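Local structure of isomerase/lactonizing enzyme (1RVK) at residues 60-63 with 64-68; 102-105 with 106-110; 195-198 with 199-203. The protein is of unknown function but belongs to the enolase superfamily and probably works on a carboxylate substrate at a magnesium site, as its relatives do. All blocks are in the same frame, centred on the assembly; numbering follows the deposited sequence.

Contact 1 (60-63 with 64-68); sequences HVIE and KFVKK
Val61 O is the acceptor on which the hydrogen-bond pattern of this helix shifts. It takes Phe65 N at 3.0 Å, from above the carbonyl plane, and also Val66 N at 3.2 Å, in that plane and straighter, with an N-H...O angle of 164°. At the next residue Lys67 N reaches Ile62 O at 2.9 Å with an angle of 174°, again an i+5 pair, whereas Lys64 N to His60 O, just before the shift, keeps the ordinary i+4 spacing. The change from i+4 to i+5 partners is the signature of a wide pi-type turn, here at 64-66.

The packed side of the turn is apolar, and Val61, Ile62, Phe65 and Val66 are all buried. CD1 of Ile62 meets CG2 of Val66 at 4.1 Å, the two side chains passing at a slant, and CG1 of Val61 lies at the same distance from CD2 of Phe65. The Phe65 ring brings its edge to Val61 O, which lies near the ring plane, while CG of Lys64 sits 3.8 Å above the ring, over its centre.

The other side faces solvent: Glu63 and Lys64 are exposed, His60 and Lys67 partly so. Glu63 and Lys67 run alongside each other; a bend at chi2 (-64°) turns the carboxylate toward the extended lysine, and Lys67 NZ meets Glu63 OE1 on its syn side at 3.0 Å in a salt bridge. Aliphatic contacts add to it: Lys67 CE lies 3.7 Å from Ile62 CG2, and NE2 of His60 is near CD of Lys64.

Helix 59-70 thus turns Ile62 and Val66 toward strand 3-15, Val61 and Val66 toward helix 98-116, and Phe65 toward Trp88 of helix 78-89.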
loop_
_atom_site.group_PDB
_atom_site.type_symbol
_atom_site.label_atom_id
_atom_site.label_comp_id
_atom_site.label_asym_id
_atom_site.label_seq_id
_atom_site.Cartn_x
_atom_site.Cartn_y
_atom_site.Cartn_z
ATOM N N HIS A 60 15.743 -6.280 18.481
ATOM C CA HIS A 60 16.907 -5.476 18.129
ATOM C C HIS A 60 16.541 -4.047 17.750
ATOM O O HIS A 60 17.180 -3.096 18.199
ATOM C CB HIS A 60 17.689 -6.115 16.977
ATOM C CG HIS A 60 18.838 -5.281 16.500
ATOM N ND1 HIS A 60 18.754 -4.456 15.400
ATOM C CD2 HIS A 60 20.080 -5.101 17.011
ATOM C CE1 HIS A 60 19.894 -3.803 15.253
ATOM N NE2 HIS A 60 20.715 -4.176 16.218
ATOM N N VAL A 61 15.510 -3.902 16.927
ATOM C CA VAL A 61 15.070 -2.592 16.469
ATOM C C VAL A 61 14.353 -1.809 17.560
ATOM O O VAL A 61 14.546 -0.601 17.699
ATOM C CB VAL A 61 14.135 -2.730 15.244
ATOM C CG1 VAL A 61 13.691 -1.360 14.767
ATOM C CG2 VAL A 61 14.861 -3.466 14.128
ATOM N N ILE A 62 13.531 -2.502 18.338
ATOM C CA ILE A 62 12.787 -1.860 19.415
ATOM C C ILE A 62 13.714 -1.332 20.508
ATOM O O ILE A 62 13.601 -0.185 20.934
ATOM C CB ILE A 62 11.777 -2.845 20.061
ATOM C CG1 ILE A 62 10.740 -3.284 19.026
ATOM C CG2 ILE A 62 11.114 -2.198 21.274
ATOM C CD1 ILE A 62 9.911 -2.149 18.448
ATOM N N GLU A 63 14.641 -2.169 20.952
ATOM C CA GLU A 63 15.547 -1.776 22.021
ATOM C C GLU A 63 16.603 -0.760 21.615
ATOM O O GLU A 63 16.858 0.206 22.338
ATOM C CB GLU A 63 16.225 -3.019 22.602
ATOM C CG GLU A 63 15.238 -4.049 23.131
ATOM C CD GLU A 63 14.423 -3.533 24.304
ATOM O OE1 GLU A 63 13.361 -4.121 24.592
ATOM O OE2 GLU A 63 14.847 -2.547 24.944
ATOM N N LYS A 64 17.208 -0.967 20.454
ATOM C CA LYS A 64 18.264 -0.077 19.994
ATOM C C LYS A 64 17.795 1.260 19.430
ATOM O O LYS A 64 18.504 2.259 19.543
ATOM C CB LYS A 64 19.130 -0.798 18.954
ATOM C CG LYS A 64 20.374 -0.027 18.542
ATOM C CD LYS A 64 21.228 -0.827 17.571
ATOM C CE LYS A 64 22.501 -0.079 17.208
ATOM N NZ LYS A 64 23.355 -0.864 16.273
ATOM N N PHE A 65 16.598 1.295 18.845
ATOM C CA PHE A 65 16.110 2.530 18.242
ATOM C C PHE A 65 14.789 3.111 18.740
ATOM O O PHE A 65 14.752 4.233 19.238
ATOM C CB PHE A 65 15.995 2.346 16.723
ATOM C CG PHE A 65 17.243 1.814 16.080
ATOM C CD1 PHE A 65 18.371 2.620 15.943
ATOM C CD2 PHE A 65 17.297 0.501 15.625
ATOM C CE1 PHE A 65 19.539 2.120 15.362
ATOM C CE2 PHE A 65 18.461 -0.008 15.042
ATOM C CZ PHE A 65 19.584 0.805 14.912
ATOM N N VAL A 66 13.706 2.353 18.598
ATOM C CA VAL A 66 12.382 2.850 18.964
ATOM C C VAL A 66 12.177 3.307 20.404
ATOM O O VAL A 66 11.688 4.413 20.631
ATOM C CB VAL A 66 11.291 1.829 18.591
ATOM C CG1 VAL A 66 9.908 2.418 18.857
ATOM C CG2 VAL A 66 11.423 1.455 17.117
ATOM N N LYS A 67 12.538 2.482 21.380
ATOM C CA LYS A 67 12.353 2.887 22.770
ATOM C C LYS A 67 13.177 4.115 23.136
ATOM O O LYS A 67 12.699 4.996 23.845
ATOM C CB LYS A 67 12.699 1.735 23.717
ATOM C CG LYS A 67 11.634 0.660 23.756
ATOM C CD LYS A 67 11.976 -0.427 24.757
ATOM C CE LYS A 67 10.843 -1.433 24.865
ATOM N NZ LYS A 67 11.158 -2.538 25.816
ATOM N N LYS A 68 14.410 4.177 22.642
ATOM C CA LYS A 68 15.288 5.305 22.936
ATOM C C LYS A 68 14.734 6.640 22.451
ATOM O O LYS A 68 15.033 7.685 23.022
ATOM C CB LYS A 68 16.667 5.079 22.319
ATOM C CG LYS A 68 17.443 3.929 22.926
ATOM C CD LYS A 68 18.817 3.839 22.286
ATOM C CE LYS A 68 19.649 2.726 22.891
ATOM N NZ LYS A 68 20.982 2.655 22.229
#

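Contact 2 (102-105 with 106-110); sequences AVVD and CALWD
Asp105 and Trp109, one helical turn apart, lie alongside each other and point the same way. In Asp105 the side chain leaves CB with CG anti to the main-chain N (chi1 -176°), which carries CG toward the indole, 3.9 Å from Trp109 CD1. At the tip, OD2 approaches the ring edge in the indole plane, 3.4 Å from Trp109 CD1, with the carboxylate plane turned 82° from that of the ring. OD1 turns to Thr290, hydrogen-bonding its OG1, and Trp109 NE1 bonds the same hydroxyl; one threonine outside the helix therefore links both side chains and so helps to hold them in place relative to each other.

On another flank, CG1 of Val104 touches CD2 of Leu108 at 4.1 Å, two branches side by side. The backbone that carries both pairs is regular: Leu108 N bonds Val104 O and Trp109 N bonds Asp105 O, each at 3.0 Å.

These i to i+4 pairs are those of an ordinary alpha-helix. Val103 and Ala107 face strands 30-42 and 47-52, while Asp105 and Trp109 meet helix 289-301, an arrangement belonging to the alpha+beta capping domain of the enolase superfamily where it abuts the barrel domain.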
loop_
_atom_site.group_PDB
_atom_site.type_symbol
_atom_site.label_atom_id
_atom_site.label_comp_id
_atom_site.label_asym_id
_atom_site.label_seq_id
_atom_site.Cartn_x
_atom_site.Cartn_y
_atom_site.Cartn_z
ATOM N N ALA A 102 7.400 3.589 9.602
ATOM C CA ALA A 102 5.979 3.605 9.272
ATOM C C ALA A 102 5.082 3.064 10.378
ATOM O O ALA A 102 4.060 3.672 10.703
ATOM C CB ALA A 102 5.731 2.822 7.985
ATOM N N VAL A 103 5.458 1.928 10.957
ATOM C CA VAL A 103 4.640 1.328 12.006
ATOM C C VAL A 103 4.612 2.196 13.256
ATOM O O VAL A 103 3.567 2.354 13.887
ATOM C CB VAL A 103 5.146 -0.079 12.381
ATOM C CG1 VAL A 103 4.097 -0.794 13.237
ATOM C CG2 VAL A 103 5.426 -0.877 11.125
ATOM N N VAL A 104 5.759 2.764 13.612
ATOM C CA VAL A 104 5.836 3.618 14.790
ATOM C C VAL A 104 4.997 4.882 14.592
ATOM O O VAL A 104 4.241 5.282 15.478
ATOM C CB VAL A 104 7.292 4.022 15.091
ATOM C CG1 VAL A 104 7.329 5.002 16.251
ATOM C CG2 VAL A 104 8.114 2.788 15.423
ATOM N N ASP A 105 5.133 5.506 13.426
ATOM C CA ASP A 105 4.386 6.722 13.116
ATOM C C ASP A 105 2.886 6.417 13.126
ATOM O O ASP A 105 2.090 7.203 13.633
ATOM C CB ASP A 105 4.802 7.257 11.737
ATOM C CG ASP A 105 4.139 8.582 11.392
ATOM O OD1 ASP A 105 4.442 9.601 12.051
ATOM O OD2 ASP A 105 3.313 8.606 10.457
ATOM N N CYS A 106 2.503 5.271 12.575
ATOM C CA CYS A 106 1.090 4.899 12.541
ATOM C C CYS A 106 0.528 4.679 13.941
ATOM O O CYS A 106 -0.582 5.114 14.239
ATOM C CB CYS A 106 0.883 3.649 11.684
ATOM S SG CYS A 106 0.955 3.992 9.906
ATOM N N ALA A 107 1.289 4.003 14.794
ATOM C CA ALA A 107 0.854 3.763 16.168
ATOM C C ALA A 107 0.692 5.097 16.901
ATOM O O ALA A 107 -0.208 5.256 17.726
ATOM C CB ALA A 107 1.872 2.881 16.899
ATOM N N LEU A 108 1.565 6.055 16.600
ATOM C CA LEU A 108 1.489 7.370 17.235
ATOM C C LEU A 108 0.228 8.105 16.794
ATOM O O LEU A 108 -0.413 8.786 17.594
ATOM C CB LEU A 108 2.731 8.197 16.894
ATOM C CG LEU A 108 3.841 8.363 17.941
ATOM C CD1 LEU A 108 3.794 7.275 18.996
ATOM C CD2 LEU A 108 5.180 8.395 17.231
ATOM N N TRP A 109 -0.125 7.980 15.518
ATOM C CA TRP A 109 -1.338 8.620 15.020
ATOM C C TRP A 109 -2.563 7.950 15.639
ATOM O O TRP A 109 -3.525 8.623 16.018
ATOM C CB TRP A 109 -1.425 8.517 13.497
ATOM C CG TRP A 109 -0.748 9.635 12.769
ATOM C CD1 TRP A 109 0.444 9.584 12.103
ATOM C CD2 TRP A 109 -1.239 10.971 12.614
ATOM N NE1 TRP A 109 0.725 10.808 11.541
ATOM C CE2 TRP A 109 -0.293 11.677 11.839
ATOM C CE3 TRP A 109 -2.386 11.641 13.057
ATOM C CZ2 TRP A 109 -0.462 13.024 11.493
ATOM C CZ3 TRP A 109 -2.555 12.979 12.714
ATOM C CH2 TRP A 109 -1.595 13.654 11.939
ATOM N N ASP A 110 -2.531 6.623 15.737
ATOM C CA ASP A 110 -3.653 5.890 16.320
ATOM C C ASP A 110 -3.819 6.283 17.784
ATOM O O ASP A 110 -4.938 6.428 18.274
ATOM C CB ASP A 110 -3.425 4.378 16.207
ATOM C CG ASP A 110 -4.646 3.570 16.618
ATOM O OD1 ASP A 110 -5.724 3.784 16.026
ATOM O OD2 ASP A 110 -4.529 2.717 17.527
#

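Contact 3 (195-198 with 199-203); sequences EAVG and PDIRL
In the barrel domain of this enolase-superfamily chain, the turn that returns helix 183-197 to strand 202-206 is closed by Val197 against Ile201 and Leu203. CG2 of Val197 does the touching, 3.8 Å from CB of Ile201 and 4.1 Å from CD1 of Leu203. Its first torsion (chi1 -56°) places this methyl between the backbone N and the carbonyl carbon, on the side that faces the incoming strand. The valine and isoleucine side chains cross at about a right angle, whereas the valine and leucine meet tip to tip; CG1 of Ile201 additionally packs on Val197 O at 3.7 Å.

Gly198 is the first residue to leave the helix. Its positive phi of 90° with psi near 180° is a conformation that glycine, lacking a side chain, adopts readily.

The turn is the helix-to-strand connection of a right-handed beta-alpha-beta crossover, in which strand 167-171, helix 183-197 and strand 202-206 follow in order and the two strands pair in parallel. Strand 202-206 ends at Asp206, a magnesium ligand, so this turn lies at the opposite end of that strand from the metal.

Across the bend a water bridges the backbone, donating to Val197 O at 2.7 Å and accepting from Asp200 N at 2.8 Å. Arg194, one turn back along the helix, uses NH1 to hydrogen-bond both Gly198 O and Ile201 O. Beyond the apolar cluster, helix 150-163 presents Val161 to both Val197 and Ile201, and Ile168 of strand 167-171 touches Ile201 and Leu203.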
loop_
_atom_site.group_PDB
_atom_site.type_symbol
_atom_site.label_atom_id
_atom_site.label_comp_id
_atom_site.label_asym_id
_atom_site.label_seq_id
_atom_site.Cartn_x
_atom_site.Cartn_y
_atom_site.Cartn_z
ATOM N N GLU A 195 -11.471 -6.036 -23.265
ATOM C CA GLU A 195 -12.544 -6.635 -24.048
ATOM C C GLU A 195 -13.716 -7.049 -23.163
ATOM O O GLU A 195 -14.877 -6.909 -23.546
ATOM C CB GLU A 195 -12.018 -7.860 -24.802
ATOM C CG GLU A 195 -13.066 -8.566 -25.650
ATOM C CD GLU A 195 -13.505 -7.742 -26.845
ATOM O OE1 GLU A 195 -13.953 -6.593 -26.652
ATOM O OE2 GLU A 195 -13.402 -8.246 -27.983
ATOM N N ALA A 196 -13.404 -7.546 -21.970
ATOM C CA ALA A 196 -14.428 -8.006 -21.038
ATOM C C ALA A 196 -15.218 -6.923 -20.305
ATOM O O ALA A 196 -16.409 -7.094 -20.046
ATOM C CB ALA A 196 -13.802 -8.953 -20.020
ATOM N N VAL A 197 -14.573 -5.810 -19.974
ATOM C CA VAL A 197 -15.250 -4.757 -19.228
ATOM C C VAL A 197 -15.754 -3.568 -20.038
ATOM O O VAL A 197 -16.568 -2.784 -19.547
ATOM C CB VAL A 197 -14.343 -4.223 -18.097
ATOM C CG1 VAL A 197 -13.910 -5.371 -17.202
ATOM C CG2 VAL A 197 -13.133 -3.513 -18.682
ATOM N N GLY A 198 -15.274 -3.426 -21.267
ATOM C CA GLY A 198 -15.707 -2.310 -22.086
ATOM C C GLY A 198 -14.814 -1.096 -21.907
ATOM O O GLY A 198 -13.867 -1.135 -21.124
ATOM N N PRO A 199 -15.102 0.008 -22.611
ATOM C CA PRO A 199 -14.320 1.246 -22.541
ATOM C C PRO A 199 -14.608 2.197 -21.377
ATOM O O PRO A 199 -13.877 3.169 -21.184
ATOM C CB PRO A 199 -14.626 1.899 -23.882
ATOM C CG PRO A 199 -16.074 1.579 -24.044
ATOM C CD PRO A 199 -16.139 0.110 -23.655
ATOM N N ASP A 200 -15.652 1.923 -20.601
ATOM C CA ASP A 200 -16.019 2.802 -19.493
ATOM C C ASP A 200 -15.402 2.491 -18.129
ATOM O O ASP A 200 -15.487 3.299 -17.207
ATOM C CB ASP A 200 -17.542 2.858 -19.376
ATOM C CG ASP A 200 -18.189 3.509 -20.584
ATOM O OD1 ASP A 200 -19.426 3.412 -20.726
ATOM O OD2 ASP A 200 -17.456 4.122 -21.389
ATOM N N ILE A 201 -14.791 1.322 -17.993
ATOM C CA ILE A 201 -14.148 0.953 -16.738
ATOM C C ILE A 201 -12.689 1.400 -16.848
ATOM O O ILE A 201 -12.051 1.173 -17.870
ATOM C CB ILE A 201 -14.216 -0.576 -16.509
ATOM C CG1 ILE A 201 -15.678 -1.011 -16.366
ATOM C CG2 ILE A 201 -13.418 -0.968 -15.273
ATOM C CD1 ILE A 201 -16.405 -0.384 -15.181
ATOM N N ARG A 202 -12.170 2.051 -15.812
ATOM C CA ARG A 202 -10.785 2.512 -15.841
ATOM C C ARG A 202 -9.840 1.341 -15.581
ATOM O O ARG A 202 -10.053 0.548 -14.662
ATOM C CB ARG A 202 -10.579 3.637 -14.819
ATOM C CG ARG A 202 -11.217 4.958 -15.260
ATOM C CD ARG A 202 -11.180 6.018 -14.166
ATOM N NE ARG A 202 -11.772 7.278 -14.610
ATOM C CZ ARG A 202 -11.141 8.179 -15.360
ATOM N NH1 ARG A 202 -9.891 7.963 -15.749
ATOM N NH2 ARG A 202 -11.759 9.297 -15.719
ATOM N N LEU A 203 -8.799 1.236 -16.404
ATOM C CA LEU A 203 -7.844 0.135 -16.301
ATOM C C LEU A 203 -6.403 0.580 -16.156
ATOM O O LEU A 203 -5.973 1.559 -16.768
ATOM C CB LEU A 203 -7.954 -0.768 -17.533
ATOM C CG LEU A 203 -9.310 -1.433 -17.770
ATOM C CD1 LEU A 203 -9.270 -2.265 -19.053
ATOM C CD2 LEU A 203 -9.641 -2.310 -16.581
HETATM O O HOH W 1 -17.369 -0.266 -19.987
#

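Overall arrangement
From the N terminus the three contacts come in series, none nesting within or crossing another, and each is closed by residues only a few positions apart. Contact 1 spans a turn of helix 59-70 and contact 2 a turn of helix 98-116, both in the N-terminal domain. Their centres are 15 Å apart, and the helices touch where CG1 of Val66 packs on CG2 of Val104 at 3.9 Å. Contact 3 closes the bend between helix 183-197 and strand 202-206 of the barrel, on the opposite side of the chain's centre; its centre is about 49 Å from that of contact 1 and 38 Å from that of contact 2.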